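Side-chain contacts in putative NADH dehydrogenase/NAD(P)H nitroreductase (Parabacteroides distasonis, PDB 3M5K), which binds flavin mononucleotide and is probably an FMN-dependent oxidoreductase of the nitroreductase family, built as a two-subunit assembly: residues 92-97 and 120-125; 126-131 and 140-145. One frame throughout, in Å; residues are numbered along the deposited sequence.

How the interactions relate
The two interactions sit next to each other, their centres 9 Å apart, on the same side of the chain's centre. They follow in series: interaction 1 joins the start of helix 94-111 to the loop after strand 115-120, and interaction 2 then packs helix 125-135, which that loop leads into, on strand 141-150. Strands 115-120 and 141-150 are antiparallel neighbours in the sheet, and Val-121 N lies 3.0 Å from Leu-144 O, probably hydrogen-bonded. Ala-120 and Arg-127, themselves joined by a probable hydrogen bond, bring the two contacts to one flavin, whereas Leu-96 and Asp-97 reach the other, as expected of FMN sites built at a dimer interface.

Interaction 1 of 2, residues 92-97 and 120-125; sequences NAWFLD and AVYPYP. With FMN (flavin mononucleotide), chain C; FMN (flavin mononucleotide), chain E.
The first turn of helix 94-111 faces segment 120-125, which leads from the end of strand 115-120 through a loop to helix 125-135, across 8.9 Å between the CA atoms of Phe-95 and Tyr-122, the nearest pair. Trp-94 and Tyr-122 bridge this gap with a T-shaped stack: the indole's six-membered ring directs its edge at the phenol face, the planes meeting at 76° with centroids 5.0 Å apart. Trp-94 CH2 comes to 3.7 Å from Tyr-122 CD1, off the middle of the ring. With CG anti to the backbone N (chi1 174°), Tyr-122 extends toward the helix, and Pro-123 CB, after a cis peptide bond, covers the other face of its ring. Phe-95 adds a looser apolar touch, its CB 4.4 Å from Tyr-122 CE2. The contact lies between two flavin sites of the nitroreductase-type dimer: Ala-120 N donates to O4 of one FMN at 3.3 Å, while Leu-96 CD1 rests 3.8 Å from the methyl C7M of the other. An alanine in place of Tyr-122 is likely to leave the Trp-94 edge without its aromatic face and to open a gap between helix and loop. The Phe-95 rings of the two subunits meet with their planes steeply inclined, and Asp-97 accepts hydrogen bonds from Ser-43 and Ser-44.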
loop_
_atom_site.group_PDB
_atom_site.type_symbol
_atom_site.label_atom_id
_atom_site.label_comp_id
_atom_site.label_asym_id
_atom_site.label_seq_id
_atom_site.Cartn_x
_atom_site.Cartn_y
_atom_site.Cartn_z
ATOM N N ASN A 92 -15.608 -2.934 4.185
ATOM C CA ASN A 92 -15.261 -1.538 3.871
ATOM C C ASN A 92 -13.768 -1.161 3.893
ATOM O O ASN A 92 -13.426 0.020 3.729
ATOM C CB ASN A 92 -16.034 -0.604 4.802
ATOM C CG ASN A 92 -17.521 -0.663 4.567
ATOM O OD1 ASN A 92 -17.994 -0.528 3.429
ATOM N ND2 ASN A 92 -18.269 -0.872 5.637
ATOM N N ALA A 93 -12.876 -2.129 4.129
ATOM C CA ALA A 93 -11.443 -1.833 4.178
ATOM C C ALA A 93 -10.523 -2.874 3.573
ATOM O O ALA A 93 -9.308 -2.608 3.457
ATOM C CB ALA A 93 -10.984 -1.450 5.635
ATOM N N TRP A 94 -11.040 -4.041 3.141
ATOM C CA TRP A 94 -10.136 -5.075 2.647
ATOM C C TRP A 94 -9.255 -4.519 1.495
ATOM O O TRP A 94 -8.093 -4.858 1.404
ATOM C CB TRP A 94 -10.891 -6.348 2.158
ATOM C CG TRP A 94 -11.693 -6.131 0.934
ATOM C CD1 TRP A 94 -13.014 -5.794 0.868
ATOM C CD2 TRP A 94 -11.238 -6.226 -0.431
ATOM N NE1 TRP A 94 -13.403 -5.696 -0.419
ATOM C CE2 TRP A 94 -12.337 -5.929 -1.247
ATOM C CE3 TRP A 94 -9.993 -6.489 -1.028
ATOM C CZ2 TRP A 94 -12.247 -5.871 -2.643
ATOM C CZ3 TRP A 94 -9.916 -6.500 -2.409
ATOM C CH2 TRP A 94 -11.034 -6.147 -3.200
ATOM N N PHE A 95 -9.846 -3.699 0.613
ATOM C CA PHE A 95 -9.146 -3.165 -0.567
ATOM C C PHE A 95 -8.054 -2.128 -0.192
ATOM O O PHE A 95 -7.114 -1.895 -0.954
ATOM C CB PHE A 95 -10.137 -2.581 -1.601
ATOM C CG PHE A 95 -11.199 -1.724 -1.005
ATOM C CD1 PHE A 95 -10.940 -0.367 -0.726
ATOM C CD2 PHE A 95 -12.440 -2.260 -0.648
ATOM C CE1 PHE A 95 -11.901 0.417 -0.138
ATOM C CE2 PHE A 95 -13.408 -1.480 -0.039
ATOM C CZ PHE A 95 -13.145 -0.125 0.209
ATOM N N LEU A 96 -8.168 -1.548 0.989
ATOM C CA LEU A 96 -7.131 -0.660 1.529
ATOM C C LEU A 96 -6.015 -1.498 2.175
ATOM O O LEU A 96 -4.860 -1.402 1.773
ATOM C CB LEU A 96 -7.766 0.280 2.527
ATOM C CG LEU A 96 -8.954 1.124 1.989
ATOM C CD1 LEU A 96 -9.491 2.000 3.063
ATOM C CD2 LEU A 96 -8.557 1.950 0.726
ATOM N N ASP A 97 -6.387 -2.356 3.127
ATOM C CA ASP A 97 -5.462 -3.261 3.784
ATOM C C ASP A 97 -4.663 -4.051 2.765
ATOM O O ASP A 97 -3.436 -4.210 2.894
ATOM C CB ASP A 97 -6.181 -4.285 4.664
ATOM C CG ASP A 97 -6.953 -3.678 5.857
ATOM O OD1 ASP A 97 -7.055 -2.436 6.052
ATOM O OD2 ASP A 97 -7.489 -4.509 6.608
ATOM N N ALA A 120 -3.706 -5.539 -12.126
ATOM C CA ALA A 120 -5.017 -5.366 -11.505
ATOM C C ALA A 120 -5.956 -6.522 -11.797
ATOM O O ALA A 120 -5.947 -7.065 -12.904
ATOM C CB ALA A 120 -5.666 -4.052 -11.965
ATOM N N VAL A 121 -6.779 -6.883 -10.810
ATOM C CA VAL A 121 -7.920 -7.764 -11.031
ATOM C C VAL A 121 -9.198 -6.976 -10.697
ATOM O O VAL A 121 -9.833 -6.385 -11.578
ATOM C CB VAL A 121 -7.744 -9.114 -10.282
ATOM C CG1 VAL A 121 -8.940 -10.011 -10.498
ATOM C CG2 VAL A 121 -6.440 -9.803 -10.726
ATOM N N TYR A 122 -9.515 -6.859 -9.410
ATOM C CA TYR A 122 -10.449 -5.871 -8.932
ATOM C C TYR A 122 -9.994 -4.475 -9.416
ATOM O O TYR A 122 -8.777 -4.190 -9.425
ATOM C CB TYR A 122 -10.494 -5.912 -7.377
ATOM C CG TYR A 122 -11.338 -4.831 -6.726
ATOM C CD1 TYR A 122 -12.661 -5.074 -6.371
ATOM C CD2 TYR A 122 -10.791 -3.586 -6.404
ATOM C CE1 TYR A 122 -13.436 -4.096 -5.728
ATOM C CE2 TYR A 122 -11.532 -2.631 -5.778
ATOM C CZ TYR A 122 -12.857 -2.875 -5.443
ATOM O OH TYR A 122 -13.596 -1.883 -4.828
ATOM N N PRO A 123 -10.952 -3.607 -9.808
ATOM C CA PRO A 123 -12.419 -3.729 -9.776
ATOM C C PRO A 123 -13.078 -4.232 -11.080
ATOM O O PRO A 123 -14.291 -4.037 -11.260
ATOM C CB PRO A 123 -12.861 -2.280 -9.538
ATOM C CG PRO A 123 -11.870 -1.514 -10.334
ATOM C CD PRO A 123 -10.562 -2.259 -10.246
ATOM N N TYR A 124 -12.300 -4.879 -11.937
ATOM C CA TYR A 124 -12.783 -5.240 -13.311
ATOM C C TYR A 124 -13.482 -6.602 -13.314
ATOM O O TYR A 124 -12.819 -7.645 -13.137
ATOM C CB TYR A 124 -11.615 -5.268 -14.295
ATOM C CG TYR A 124 -10.862 -3.994 -14.350
ATOM C CD1 TYR A 124 -11.359 -2.892 -15.057
ATOM C CD2 TYR A 124 -9.667 -3.836 -13.649
ATOM C CE1 TYR A 124 -10.673 -1.703 -15.085
ATOM C CE2 TYR A 124 -8.966 -2.632 -13.692
ATOM C CZ TYR A 124 -9.480 -1.579 -14.400
ATOM O OH TYR A 124 -8.783 -0.393 -14.439
ATOM N N PRO A 125 -14.800 -6.617 -13.507
ATOM C CA PRO A 125 -15.488 -7.917 -13.458
ATOM C C PRO A 125 -14.991 -9.025 -14.380
ATOM O O PRO A 125 -15.106 -10.197 -14.007
ATOM C CB PRO A 125 -16.950 -7.560 -13.765
ATOM C CG PRO A 125 -17.080 -6.121 -13.303
ATOM C CD PRO A 125 -15.763 -5.507 -13.693
HETATM N N1 FMN C . 0.840 -3.157 -14.741
HETATM C C2 FMN C . 0.516 -4.081 -15.725
HETATM O O2 FMN C . 1.363 -4.493 -16.527
HETATM N N3 FMN C . -0.770 -4.565 -15.816
HETATM C C4 FMN C . -1.790 -4.145 -14.991
HETATM O O4 FMN C . -2.897 -4.638 -15.144
HETATM C C4A FMN C . -1.492 -3.197 -13.996
HETATM N N5 FMN C . -2.489 -2.707 -13.145
HETATM C C5A FMN C . -2.102 -1.934 -12.054
HETATM C C6 FMN C . -3.065 -1.619 -11.098
HETATM C C7 FMN C . -2.747 -0.891 -9.948
HETATM C C7M FMN C . -3.920 -0.648 -8.986
HETATM C C8 FMN C . -1.391 -0.461 -9.735
HETATM C C8M FMN C . -0.915 0.323 -8.525
HETATM C C9 FMN C . -0.440 -0.767 -10.692
HETATM C C9A FMN C . -0.769 -1.512 -11.879
HETATM N N10 FMN C . 0.186 -1.816 -12.890
HETATM C C10 FMN C . -0.157 -2.718 -13.886
HETATM C "C1'" FMN C . 1.614 -1.335 -12.854
HETATM C "C2'" FMN C . 1.663 0.126 -13.326
HETATM O "O2'" FMN C . 1.632 0.198 -14.746
HETATM C "C3'" FMN C . 2.925 0.829 -12.795
HETATM O "O3'" FMN C . 2.948 0.846 -11.376
HETATM C "C4'" FMN C . 3.108 2.229 -13.370
HETATM O "O4'" FMN C . 3.314 2.192 -14.791
HETATM C "C5'" FMN C . 4.272 2.934 -12.672
HETATM O "O5'" FMN C . 5.492 2.256 -12.917
HETATM P P FMN C . 6.432 1.665 -11.747
HETATM O O1P FMN C . 6.839 2.840 -10.869
HETATM O O2P FMN C . 5.707 0.563 -10.967
HETATM O O3P FMN C . 7.611 1.037 -12.434
HETATM N N1 FMN E . -5.860 3.374 13.611
HETATM C C2 FMN E . -6.459 4.390 14.360
HETATM O O2 FMN E . -6.044 4.673 15.497
HETATM N N3 FMN E . -7.554 5.048 13.871
HETATM C C4 FMN E . -8.094 4.737 12.638
HETATM O O4 FMN E . -9.079 5.380 12.256
HETATM C C4A FMN E . -7.499 3.698 11.880
HETATM N N5 FMN E . -8.035 3.278 10.653
HETATM C C5A FMN E . -7.304 2.452 9.841
HETATM C C6 FMN E . -7.759 2.215 8.551
HETATM C C7 FMN E . -7.010 1.449 7.668
HETATM C C7M FMN E . -7.517 1.199 6.259
HETATM C C8 FMN E . -5.798 0.892 8.085
HETATM C C8M FMN E . -4.972 0.077 7.108
HETATM C C9 FMN E . -5.343 1.135 9.389
HETATM C C9A FMN E . -6.095 1.902 10.290
HETATM N N10 FMN E . -5.688 2.107 11.625
HETATM C C10 FMN E . -6.364 3.038 12.382
HETATM C "C1'" FMN E . -4.475 1.412 12.178
HETATM C "C2'" FMN E . -4.818 -0.042 12.593
HETATM O "O2'" FMN E . -5.595 -0.062 13.796
HETATM C "C3'" FMN E . -3.539 -0.873 12.709
HETATM O "O3'" FMN E . -2.871 -0.911 11.466
HETATM C "C4'" FMN E . -3.772 -2.289 13.238
HETATM O "O4'" FMN E . -4.196 -2.215 14.587
HETATM C "C5'" FMN E . -2.520 -3.130 13.138
HETATM O "O5'" FMN E . -1.544 -2.559 14.018
HETATM P P FMN E . -0.158 -2.061 13.449
HETATM O O1P FMN E . 0.613 -3.216 12.848
HETATM O O2P FMN E . -0.403 -0.928 12.453
HETATM O O3P FMN E . 0.579 -1.523 14.704
#

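Interaction 2 of 2, residues 126-131 and 140-145; sequences DRIEIV and HIMPLN
Helix 126-131 lies across strand 141-145 at 115°, the two short axes 8.8 Å apart at their closest and the CA atoms of Ile-128 and Pro-143 nearest, at 6.6 Å. In the conformer described, one of two modelled, Met-142, present as selenomethionine, runs nearly perpendicular to the side chain of Ile-128. The selenium sits against both branches of the isoleucine, with Ile-128 CD1 at 3.7 Å from Met-142 SE; this contact may not hold in the other conformer. Met-142 leaves the strand with CG anti to the backbone N (chi1 178°), and bends at the next two torsions bring the selenium against Ile-128. About one turn further along the helix, Val-131 and Pro-143 lie alongside, pointing opposite ways, Val-131 CG1 approaching Pro-143 CB to 3.7 Å. Ile-128 CG2 meets the same proline more loosely, 4.4 Å from Pro-143 CD, so the pyrrolidine ring is touched by both helix residues. The helix covers strand 141-150, an inner strand of the antiparallel sheet next to the outermost strand 115-120. Arg-127 reaches instead to the flavin pocket, where its NH1 hydrogen-bonds to Ala-120 O and, weakly, to FMN O4. Between residues 126-131 and 140-145 the contact is apolar and non-directional; the polar tie comes just beyond, where Arg-132 NH1 hydrogen-bonds to Ile-141 O.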
loop_
_atom_site.group_PDB
_atom_site.type_symbol
_atom_site.label_atom_id
_atom_site.label_comp_id
_atom_site.label_asym_id
_atom_site.label_seq_id
_atom_site.Cartn_x
_atom_site.Cartn_y
_atom_site.Cartn_z
ATOM N N ASP A 126 -14.458 -8.686 -15.556
ATOM C CA ASP A 126 -13.924 -9.735 -16.452
ATOM C C ASP A 126 -12.619 -10.353 -15.937
ATOM O O ASP A 126 -12.420 -11.585 -16.013
ATOM C CB ASP A 126 -13.785 -9.242 -17.883
ATOM C CG ASP A 126 -12.876 -8.065 -18.018
ATOM O OD1 ASP A 126 -12.943 -7.107 -17.226
ATOM O OD2 ASP A 126 -12.067 -8.123 -18.947
ATOM N N ARG A 127 -11.792 -9.531 -15.298
ATOM C CA ARG A 127 -10.565 -10.029 -14.700
ATOM C C ARG A 127 -10.884 -10.837 -13.451
ATOM O O ARG A 127 -10.285 -11.895 -13.233
ATOM C CB ARG A 127 -9.607 -8.888 -14.394
ATOM C CG ARG A 127 -9.334 -7.959 -15.570
ATOM C CD ARG A 127 -8.098 -7.080 -15.288
ATOM N NE ARG A 127 -8.114 -5.878 -16.118
ATOM C CZ ARG A 127 -7.223 -4.881 -16.072
ATOM N NH1 ARG A 127 -6.193 -4.918 -15.233
ATOM N NH2 ARG A 127 -7.368 -3.826 -16.884
ATOM N N ILE A 128 -11.831 -10.352 -12.640
ATOM C CA ILE A 128 -12.250 -11.065 -11.455
ATOM C C ILE A 128 -12.770 -12.463 -11.840
ATOM O O ILE A 128 -12.461 -13.467 -11.170
ATOM C CB ILE A 128 -13.340 -10.270 -10.641
ATOM C CG1 ILE A 128 -12.761 -8.931 -10.074
ATOM C CG2 ILE A 128 -13.976 -11.159 -9.525
ATOM C CD1 ILE A 128 -13.878 -7.893 -9.706
ATOM N N GLU A 129 -13.618 -12.522 -12.883
ATOM C CA GLU A 129 -14.184 -13.815 -13.312
ATOM C C GLU A 129 -13.141 -14.889 -13.566
ATOM O O GLU A 129 -13.240 -15.990 -13.025
ATOM C CB GLU A 129 -15.060 -13.635 -14.544
ATOM C CG GLU A 129 -15.882 -14.844 -14.930
ATOM C CD GLU A 129 -15.101 -15.954 -15.573
ATOM O OE1 GLU A 129 -14.195 -15.686 -16.390
ATOM O OE2 GLU A 129 -15.429 -17.117 -15.260
ATOM N N ILE A 130 -12.088 -14.562 -14.310
ATOM C CA ILE A 130 -11.132 -15.576 -14.706
ATOM C C ILE A 130 -10.235 -15.989 -13.560
ATOM O O ILE A 130 -9.920 -17.165 -13.401
ATOM C CB ILE A 130 -10.352 -15.162 -15.994
ATOM C CG1 ILE A 130 -9.541 -16.360 -16.529
ATOM C CG2 ILE A 130 -9.452 -13.886 -15.785
ATOM C CD1 ILE A 130 -8.979 -16.106 -17.897
ATOM N N VAL A 131 -9.863 -15.029 -12.715
ATOM C CA VAL A 131 -9.034 -15.342 -11.573
ATOM C C VAL A 131 -9.793 -16.164 -10.561
ATOM O O VAL A 131 -9.250 -17.159 -10.061
ATOM C CB VAL A 131 -8.391 -14.072 -10.953
ATOM C CG1 VAL A 131 -7.667 -14.419 -9.624
ATOM C CG2 VAL A 131 -7.441 -13.374 -12.009
ATOM N N HIS A 140 -16.922 -14.998 -1.105
ATOM C CA HIS A 140 -16.505 -13.956 -0.115
ATOM C C HIS A 140 -15.009 -13.568 -0.187
ATOM O O HIS A 140 -14.525 -12.739 0.618
ATOM C CB HIS A 140 -16.894 -14.383 1.301
ATOM C CG HIS A 140 -16.009 -15.427 1.881
ATOM N ND1 HIS A 140 -16.149 -16.772 1.587
ATOM C CD2 HIS A 140 -14.968 -15.337 2.733
ATOM C CE1 HIS A 140 -15.223 -17.456 2.230
ATOM N NE2 HIS A 140 -14.490 -16.610 2.934
ATOM N N ILE A 141 -14.275 -14.154 -1.125
ATOM C CA ILE A 141 -12.858 -13.866 -1.350
ATOM C C ILE A 141 -12.723 -13.118 -2.673
ATOM O O ILE A 141 -13.112 -13.632 -3.734
ATOM C CB ILE A 141 -11.996 -15.155 -1.318
ATOM C CG1 ILE A 141 -12.151 -15.866 0.047
ATOM C CG2 ILE A 141 -10.542 -14.820 -1.695
ATOM C CD1 ILE A 141 -11.654 -15.078 1.289
HETATM N N MSE A 142 -12.227 -11.883 -2.609
HETATM C CA MSE A 142 -12.063 -11.026 -3.800
HETATM C C MSE A 142 -10.598 -10.897 -4.181
HETATM O O MSE A 142 -9.787 -10.414 -3.393
HETATM C CB MSE A 142 -12.619 -9.629 -3.529
HETATM C CG MSE A 142 -12.450 -8.641 -4.678
HETATM SE SE MSE A 142 -13.277 -9.242 -6.339
HETATM C CE MSE A 142 -15.047 -9.612 -5.535
ATOM N N PRO A 143 -10.244 -11.305 -5.409
ATOM C CA PRO A 143 -8.868 -11.058 -5.838
ATOM C C PRO A 143 -8.572 -9.591 -6.202
ATOM O O PRO A 143 -9.275 -8.990 -7.034
ATOM C CB PRO A 143 -8.711 -11.965 -7.063
ATOM C CG PRO A 143 -10.140 -12.036 -7.637
ATOM C CD PRO A 143 -11.034 -12.043 -6.444
ATOM N N LEU A 144 -7.551 -9.021 -5.537
ATOM C CA LEU A 144 -7.176 -7.632 -5.770
ATOM C C LEU A 144 -6.300 -7.541 -7.027
ATOM O O LEU A 144 -6.457 -6.646 -7.849
ATOM C CB LEU A 144 -6.395 -7.032 -4.587
ATOM C CG LEU A 144 -5.970 -5.554 -4.790
ATOM C CD1 LEU A 144 -7.207 -4.626 -5.057
ATOM C CD2 LEU A 144 -5.172 -5.103 -3.525
ATOM N N ASN A 145 -5.351 -8.454 -7.117
ATOM C CA ASN A 145 -4.292 -8.378 -8.142
ATOM C C ASN A 145 -3.668 -9.734 -8.420
ATOM O O ASN A 145 -3.891 -10.679 -7.687
ATOM C CB ASN A 145 -3.220 -7.336 -7.740
ATOM C CG ASN A 145 -2.641 -7.570 -6.351
ATOM O OD1 ASN A 145 -2.508 -8.711 -5.896
ATOM N ND2 ASN A 145 -2.318 -6.479 -5.649
#